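Succinyl-CoA:3-ketoacid coenzyme A transferase subunit B (Helicobacter pylori, PDB 3RRL) catalyses the transfer of coenzyme A from succinyl-CoA to a 3-oxo acid, giving a 3-oxoacyl-CoA and succinate. Local coordinates at residues 108-113 / 156-161; 135-140 / 162-167; 139-144 / 169-174. All blocks are in the same frame, centred on the assembly; numbering follows the deposited sequence.

Contact 1: residues 108-113 / 156-161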
# COMPACT_ATOMS: atom_id res chain seq x y z
N ASP B 108 26.82 8.16 -12.91
CA ASP B 108 26.11 9.13 -12.09
C ASP B 108 25.28 10.07 -12.95
O ASP B 108 25.65 10.38 -14.06
CB ASP B 108 27.09 9.95 -11.28
CG ASP B 108 27.94 9.11 -10.38
OD1 ASP B 108 27.65 7.91 -10.24
OD2 ASP B 108 28.89 9.64 -9.80
N LEU B 109 24.13 10.49 -12.43
CA LEU B 109 23.26 11.42 -13.14
C LEU B 109 22.86 12.64 -12.33
O LEU B 109 22.49 12.54 -11.18
CB LEU B 109 22.00 10.70 -13.64
CG LEU B 109 20.86 11.60 -14.09
CD1 LEU B 109 21.11 12.25 -15.44
CD2 LEU B 109 19.56 10.88 -14.10
N ALA B 110 22.96 13.81 -12.94
CA ALA B 110 22.46 15.02 -12.30
C ALA B 110 21.41 15.64 -13.19
O ALA B 110 21.71 16.12 -14.26
CB ALA B 110 23.58 15.98 -12.06
N ASN B 111 20.16 15.62 -12.74
CA ASN B 111 19.09 16.26 -13.50
C ASN B 111 18.04 17.07 -12.73
O ASN B 111 17.06 17.48 -13.31
CB ASN B 111 18.43 15.29 -14.48
CG ASN B 111 17.40 14.41 -13.84
OD1 ASN B 111 17.34 14.28 -12.63
ND2 ASN B 111 16.58 13.80 -14.65
N TRP B 112 18.22 17.27 -11.44
CA TRP B 112 17.19 17.99 -10.70
C TRP B 112 17.53 19.37 -10.16
O TRP B 112 16.64 20.15 -9.87
CB TRP B 112 16.68 17.13 -9.55
CG TRP B 112 17.66 16.92 -8.47
CD1 TRP B 112 18.71 16.07 -8.48
CD2 TRP B 112 17.68 17.56 -7.20
NE1 TRP B 112 19.38 16.14 -7.31
CE2 TRP B 112 18.77 17.04 -6.49
CE3 TRP B 112 16.88 18.51 -6.59
CZ2 TRP B 112 19.07 17.45 -5.22
CZ3 TRP B 112 17.19 18.92 -5.32
CH2 TRP B 112 18.28 18.39 -4.65
N MSE B 113 18.81 19.67 -10.00
CA MSE B 113 19.16 20.94 -9.41
C MSE B 113 20.42 21.63 -9.93
O MSE B 113 21.44 21.00 -10.14
CB MSE B 113 19.29 20.72 -7.91
CG MSE B 113 20.01 21.80 -7.16
SE MSE B 113 20.00 21.41 -5.28
CE MSE B 113 18.53 22.55 -4.78
N LEU B 156 27.23 18.94 -10.56
CA LEU B 156 25.90 19.25 -10.03
C LEU B 156 25.39 18.20 -9.06
O LEU B 156 25.83 17.05 -9.11
CB LEU B 156 24.90 19.46 -11.17
CG LEU B 156 25.27 20.50 -12.23
CD1 LEU B 156 24.29 20.44 -13.39
CD2 LEU B 156 25.33 21.90 -11.63
N PRO B 157 24.45 18.58 -8.18
CA PRO B 157 23.88 17.61 -7.23
C PRO B 157 23.35 16.39 -7.97
O PRO B 157 22.66 16.53 -8.99
CB PRO B 157 22.73 18.39 -6.59
CG PRO B 157 23.16 19.83 -6.69
CD PRO B 157 23.87 19.93 -8.01
N LEU B 158 23.66 15.20 -7.45
CA LEU B 158 23.28 13.95 -8.10
C LEU B 158 21.80 13.61 -8.00
O LEU B 158 21.17 13.77 -6.94
CB LEU B 158 24.08 12.79 -7.54
CG LEU B 158 25.56 12.75 -7.88
CD1 LEU B 158 26.05 11.32 -7.73
CD2 LEU B 158 25.80 13.27 -9.29
N THR B 159 21.24 13.14 -9.11
CA THR B 159 19.94 12.48 -9.07
C THR B 159 20.10 11.04 -8.61
O THR B 159 19.25 10.49 -7.92
CB THR B 159 19.28 12.49 -10.44
OG1 THR B 159 19.15 13.85 -10.89
CG2 THR B 159 17.92 11.85 -10.36
N GLY B 160 21.21 10.42 -9.02
CA GLY B 160 21.53 9.07 -8.60
C GLY B 160 22.96 8.70 -8.92
O GLY B 160 23.56 9.26 -9.84
N LYS B 161 23.50 7.75 -8.17
CA LYS B 161 24.89 7.31 -8.34
C LYS B 161 24.93 5.96 -9.05
O LYS B 161 24.29 5.00 -8.61
CB LYS B 161 25.56 7.23 -6.97
CG LYS B 161 27.07 7.13 -6.99
CD LYS B 161 27.64 7.45 -5.61
CE LYS B 161 29.08 6.94 -5.46
NZ LYS B 161 29.96 7.29 -6.62

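Contact 2: residues 135-140 / 162-167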
# COMPACT_ATOMS: atom_id res chain seq x y z
N VAL B 135 17.68 2.05 -17.43
CA VAL B 135 17.65 3.50 -17.35
C VAL B 135 18.45 4.09 -18.49
O VAL B 135 19.65 3.86 -18.59
CB VAL B 135 18.23 3.99 -16.02
CG1 VAL B 135 18.37 5.50 -16.03
CG2 VAL B 135 17.36 3.54 -14.85
N ILE B 136 17.77 4.82 -19.37
CA ILE B 136 18.41 5.51 -20.47
C ILE B 136 18.35 7.03 -20.28
O ILE B 136 17.28 7.58 -20.07
CB ILE B 136 17.73 5.18 -21.81
CG1 ILE B 136 17.69 3.67 -22.04
CG2 ILE B 136 18.45 5.88 -22.97
CD1 ILE B 136 16.90 3.27 -23.28
N VAL B 137 19.50 7.69 -20.36
CA VAL B 137 19.54 9.15 -20.34
C VAL B 137 19.78 9.66 -21.76
O VAL B 137 20.67 9.17 -22.46
CB VAL B 137 20.65 9.69 -19.43
CG1 VAL B 137 20.80 11.20 -19.60
CG2 VAL B 137 20.36 9.35 -17.98
N ILE B 138 18.97 10.62 -22.19
CA ILE B 138 19.16 11.25 -23.49
C ILE B 138 19.34 12.75 -23.30
O ILE B 138 18.55 13.41 -22.62
CB ILE B 138 18.00 10.94 -24.46
CG1 ILE B 138 16.73 11.69 -24.06
CG2 ILE B 138 17.78 9.44 -24.56
CD1 ILE B 138 15.59 11.56 -25.07
N MSE B 139 20.41 13.27 -23.90
CA MSE B 139 20.92 14.57 -23.51
C MSE B 139 21.72 15.19 -24.64
O MSE B 139 22.41 14.47 -25.37
CB MSE B 139 21.83 14.33 -22.32
CG MSE B 139 22.40 15.55 -21.68
SE MSE B 139 23.45 14.91 -20.19
CE MSE B 139 24.93 14.11 -21.18
N GLU B 140 21.69 16.51 -24.75
CA GLU B 140 22.62 17.19 -25.64
C GLU B 140 24.02 17.06 -25.05
O GLU B 140 24.20 17.18 -23.84
CB GLU B 140 22.22 18.66 -25.84
CG GLU B 140 21.08 18.85 -26.83
CD GLU B 140 20.43 20.21 -26.74
OE1 GLU B 140 21.08 21.21 -27.12
OE2 GLU B 140 19.27 20.29 -26.28
N GLY B 162 25.66 5.88 -10.16
CA GLY B 162 25.81 4.65 -10.92
C GLY B 162 24.48 4.06 -11.37
O GLY B 162 24.27 2.84 -11.30
N VAL B 163 23.54 4.92 -11.74
CA VAL B 163 22.23 4.46 -12.19
C VAL B 163 22.04 4.37 -13.71
O VAL B 163 21.07 3.76 -14.18
CB VAL B 163 21.13 5.36 -11.61
CG1 VAL B 163 21.10 5.22 -10.09
CG2 VAL B 163 21.35 6.82 -12.03
N VAL B 164 22.94 4.95 -14.49
CA VAL B 164 22.68 5.09 -15.92
C VAL B 164 23.17 3.86 -16.67
O VAL B 164 24.34 3.53 -16.58
CB VAL B 164 23.35 6.35 -16.50
CG1 VAL B 164 23.11 6.44 -18.01
CG2 VAL B 164 22.81 7.60 -15.81
N HIS B 165 22.27 3.18 -17.36
CA HIS B 165 22.64 2.02 -18.17
C HIS B 165 23.16 2.42 -19.55
O HIS B 165 24.13 1.85 -20.05
CB HIS B 165 21.46 1.05 -18.31
CG HIS B 165 21.12 0.33 -17.04
ND1 HIS B 165 20.14 0.76 -16.19
CD2 HIS B 165 21.66 -0.78 -16.48
CE1 HIS B 165 20.07 -0.06 -15.15
NE2 HIS B 165 20.98 -1.00 -15.30
N GLN B 166 22.50 3.39 -20.16
CA GLN B 166 22.83 3.79 -21.52
C GLN B 166 22.65 5.30 -21.67
O GLN B 166 21.71 5.89 -21.14
CB GLN B 166 21.94 3.04 -22.50
CG GLN B 166 22.03 3.49 -23.96
CD GLN B 166 20.99 2.81 -24.83
OE1 GLN B 166 19.84 2.64 -24.42
NE2 GLN B 166 21.38 2.41 -26.02
N LEU B 167 23.58 5.92 -22.39
CA LEU B 167 23.53 7.36 -22.60
C LEU B 167 23.55 7.66 -24.09
O LEU B 167 24.46 7.25 -24.81
CB LEU B 167 24.70 8.06 -21.89
CG LEU B 167 25.03 9.48 -22.34
CD1 LEU B 167 23.90 10.44 -22.00
CD2 LEU B 167 26.35 9.96 -21.73

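Contact 3: residues 139-144 / 169-174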
# COMPACT_ATOMS: atom_id res chain seq x y z
N MSE B 139 20.41 13.27 -23.90
CA MSE B 139 20.92 14.57 -23.51
C MSE B 139 21.72 15.19 -24.64
O MSE B 139 22.41 14.47 -25.37
CB MSE B 139 21.83 14.33 -22.32
CG MSE B 139 22.40 15.55 -21.68
SE MSE B 139 23.45 14.91 -20.19
CE MSE B 139 24.93 14.11 -21.18
N GLU B 140 21.69 16.51 -24.75
CA GLU B 140 22.62 17.19 -25.64
C GLU B 140 24.02 17.06 -25.05
O GLU B 140 24.20 17.18 -23.84
CB GLU B 140 22.22 18.66 -25.84
CG GLU B 140 21.08 18.85 -26.83
CD GLU B 140 20.43 20.21 -26.74
OE1 GLU B 140 21.08 21.21 -27.12
OE2 GLU B 140 19.27 20.29 -26.28
N HIS B 141 24.99 16.78 -25.91
CA HIS B 141 26.33 16.39 -25.47
C HIS B 141 27.10 17.52 -24.78
O HIS B 141 27.86 17.28 -23.84
CB HIS B 141 27.15 15.83 -26.64
CG HIS B 141 28.31 14.98 -26.22
ND1 HIS B 141 28.30 13.61 -26.33
CD2 HIS B 141 29.51 15.31 -25.69
CE1 HIS B 141 29.45 13.13 -25.88
NE2 HIS B 141 30.20 14.14 -25.49
N CYS B 142 26.90 18.75 -25.25
CA CYS B 142 27.59 19.91 -24.68
C CYS B 142 26.56 20.96 -24.27
O CYS B 142 25.47 21.02 -24.84
CB CYS B 142 28.56 20.53 -25.70
SG CYS B 142 29.89 19.43 -26.30
N ASN B 143 26.91 21.79 -23.28
CA ASN B 143 26.02 22.87 -22.85
C ASN B 143 26.06 24.05 -23.82
O ASN B 143 26.72 23.98 -24.86
CB ASN B 143 26.34 23.32 -21.42
CG ASN B 143 27.68 24.02 -21.30
OD1 ASN B 143 28.22 24.54 -22.28
ND2 ASN B 143 28.23 24.03 -20.09
N LYS B 144 25.34 25.12 -23.49
CA LYS B 144 25.25 26.29 -24.36
C LYS B 144 26.58 27.03 -24.47
O LYS B 144 26.78 27.84 -25.37
CB LYS B 144 24.16 27.25 -23.86
N THR B 169 23.51 10.73 -26.81
CA THR B 169 23.61 12.16 -27.12
C THR B 169 23.57 12.40 -28.63
O THR B 169 23.43 11.45 -29.42
CB THR B 169 24.89 12.80 -26.51
OG1 THR B 169 26.03 12.48 -27.32
CG2 THR B 169 25.11 12.31 -25.10
N ASP B 170 23.68 13.66 -29.04
CA ASP B 170 23.70 14.01 -30.47
C ASP B 170 24.99 13.54 -31.15
O ASP B 170 25.10 13.52 -32.38
CB ASP B 170 23.52 15.52 -30.66
CG ASP B 170 24.38 16.33 -29.70
OD1 ASP B 170 24.29 16.09 -28.48
OD2 ASP B 170 25.17 17.18 -30.17
N LEU B 171 25.97 13.17 -30.33
CA LEU B 171 27.27 12.70 -30.83
C LEU B 171 27.36 11.19 -30.82
O LEU B 171 27.68 10.57 -31.84
CB LEU B 171 28.44 13.30 -30.03
CG LEU B 171 28.55 14.83 -30.04
CD1 LEU B 171 29.84 15.27 -29.36
CD2 LEU B 171 28.47 15.36 -31.46
N ALA B 172 27.11 10.59 -29.67
CA ALA B 172 27.33 9.17 -29.49
C ALA B 172 26.41 8.43 -28.53
O ALA B 172 25.64 9.02 -27.79
CB ALA B 172 28.75 8.96 -29.06
N VAL B 173 26.51 7.11 -28.59
CA VAL B 173 25.82 6.23 -27.68
C VAL B 173 26.86 5.55 -26.80
O VAL B 173 27.83 4.99 -27.28
CB VAL B 173 25.00 5.18 -28.42
CG1 VAL B 173 24.27 4.31 -27.44
CG2 VAL B 173 24.05 5.83 -29.36
N PHE B 174 26.64 5.60 -25.49
CA PHE B 174 27.53 5.00 -24.53
C PHE B 174 26.77 4.01 -23.67
O PHE B 174 25.59 4.17 -23.44
CB PHE B 174 28.09 6.06 -23.58
CG PHE B 174 28.90 7.12 -24.25
CD1 PHE B 174 30.27 7.01 -24.33
CD2 PHE B 174 28.29 8.24 -24.76
CE1 PHE B 174 31.00 7.99 -24.93
CE2 PHE B 174 29.03 9.23 -25.35
CZ PHE B 174 30.38 9.10 -25.44
O HOH W 1 26.14 18.98 -28.18

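Contact 1: residues 108-113 / 156-161
Leu-109 and Gly-160 form a single antiparallel hydrogen-bonded bridge, with Leu-109 N donating to Gly-160 O at 2.9 Å and Gly-160 N returning to Leu-109 O at 3.3 Å. Thr-159 N also points at Leu-109 O, but that bond is modelled too short to trust in detail. The Thr-159 hydroxyl is gripped from the Asn-111 side. Its OG1 lies beside its own backbone N (chi1 -57°), accepts from Asn-111 N at 2.8 Å and donates to Asn-111 OD1 at 2.5 Å. Asn-111 ND2 is bound to Gly-99 O, which helps fix the amide. At the ring edge, Trp-112 NE1 donates to Leu-158 O at 3.0 Å, coming from above the carbonyl plane rather than onto a lone pair. Pro-157 CB sits 4.0 Å from Trp-112 CZ2, and Pro-157 CG meets Met-113 CG at 3.7 Å. Ala-110 CB touches Leu-156 CB. Lys-161 lies side by side with Asp-108, whose OD1 binds Gly-162 N. The arrangement is a classic beta bulge, Thr-159 and Gly-160 both facing Leu-109. It joins a loop to strand 109-114, with the Asn-111 side chain about 10 Å from that of Glu-43, the predicted active-site residue.

Contact 2: residues 135-140 / 162-167
Val-135 and His-165 meet first through the backbone. Val-135 O accepts two bonds, from His-165 N at 3.0 Å and from Gln-166 N at 3.3 Å. Further on, Val-137 N donates to Gln-166 O at 3.0 Å. Two CA-H...O contacts support the pairing: Ile-136 CA to Gln-166 O, and Leu-167 CA to Val-137 O.

One side chain joins this network. His-165 ND1 accepts from Val-135 N at 3.0 Å, with the donor 30° out of the ring plane. This is consistent with ND1 carrying no proton. The imidazole is placed there by chi1 of -70°, which sets CG beside the backbone N.

Ile-136 pairs with Gln-166 and Val-137 with Leu-167 as parallel bridges. They make strands 134-138 and 166-168 neighbours in the large mixed sheet of the CoA-transferase fold. The connection between them contains no helix, unlike a beta-alpha-beta crossover.

The apolar contacts lie mainly on the Val-137 and Leu-167 face. Val-137 CG2 meets Val-164 CG2 at 3.7 Å, crossing at about a right angle. Leu-167 CD1 touches Val-137 CG1 at 4.0 Å and Met-139 CE at 3.9 Å. On the other face, the Gln-166 chain runs alongside Ile-136, and its OE1 lies 3.2 Å from Ile-136 CD1. The amide is held by Lys-134 at OE1 and Glu-12 at NE2.

Contact 3: residues 139-144 / 169-174
His-141 is met on several sides by the segment 169-174. Its ND1 forms a hydrogen bond of 2.7 Å with Thr-169 OG1, nearly straight and in the ring plane. Leu-171 CD1 lies over one face, 3.7 Å from the ring centroid, in a CH-pi contact. Phe-174 comes edge to edge, with its CE2 4.0 Å from His-141 CE1. With CG anti to the backbone N (chi1 -160°), the ring reaches Thr-169 and Leu-171. The His-141 backbone is held too: its N donates to the syn lone pair of Asp-170 OD1 at 2.8 Å.

In the next shell, Thr-169 OG1 also accepts from Leu-171 N at 3.1 Å and from Ala-172 N at 3.2 Å. This makes an ST turn and an ST motif. With Thr-169 N bonded to Ala-172 O, they close the tight turn between antiparallel strands 166-168 and 172-177. Three bonds thus fix the hydroxyl that faces the histidine.

Asp-170 reaches further along the loop through a water, which donates to its OD2 at 2.9 Å and accepts from Cys-142 N. Beyond the two segments, Thr-199 OG1 binds His-141 NE2, and Lys-198 of helix 192-198 touches both His-141 and Leu-171.

In the fold
From the N terminus, the chain first passes 108-113 on strand 109-114, then strand 134-138 and the loop after it. Contact 1 closes when the loop 156-161 returns to the first segment. Contact 2 closes directly afterwards, at 162-167, and contact 3 at 169-174, which holds the turn into strand 172-177. Contact 1 crosses both of the others, while contacts 2 and 3 share Met-139 and Glu-140. Leu-109 packs on Val-137 and Val-164, joining contacts 1 and 2. Leu-167 O probably accepts from Phe-174 N, joining contacts 2 and 3. Contact 1 joins the smaller sheet to the loop that leads into the large one; contacts 2 and 3 join strand 134-138 and the loop after it to strands 166-168 and 172-177.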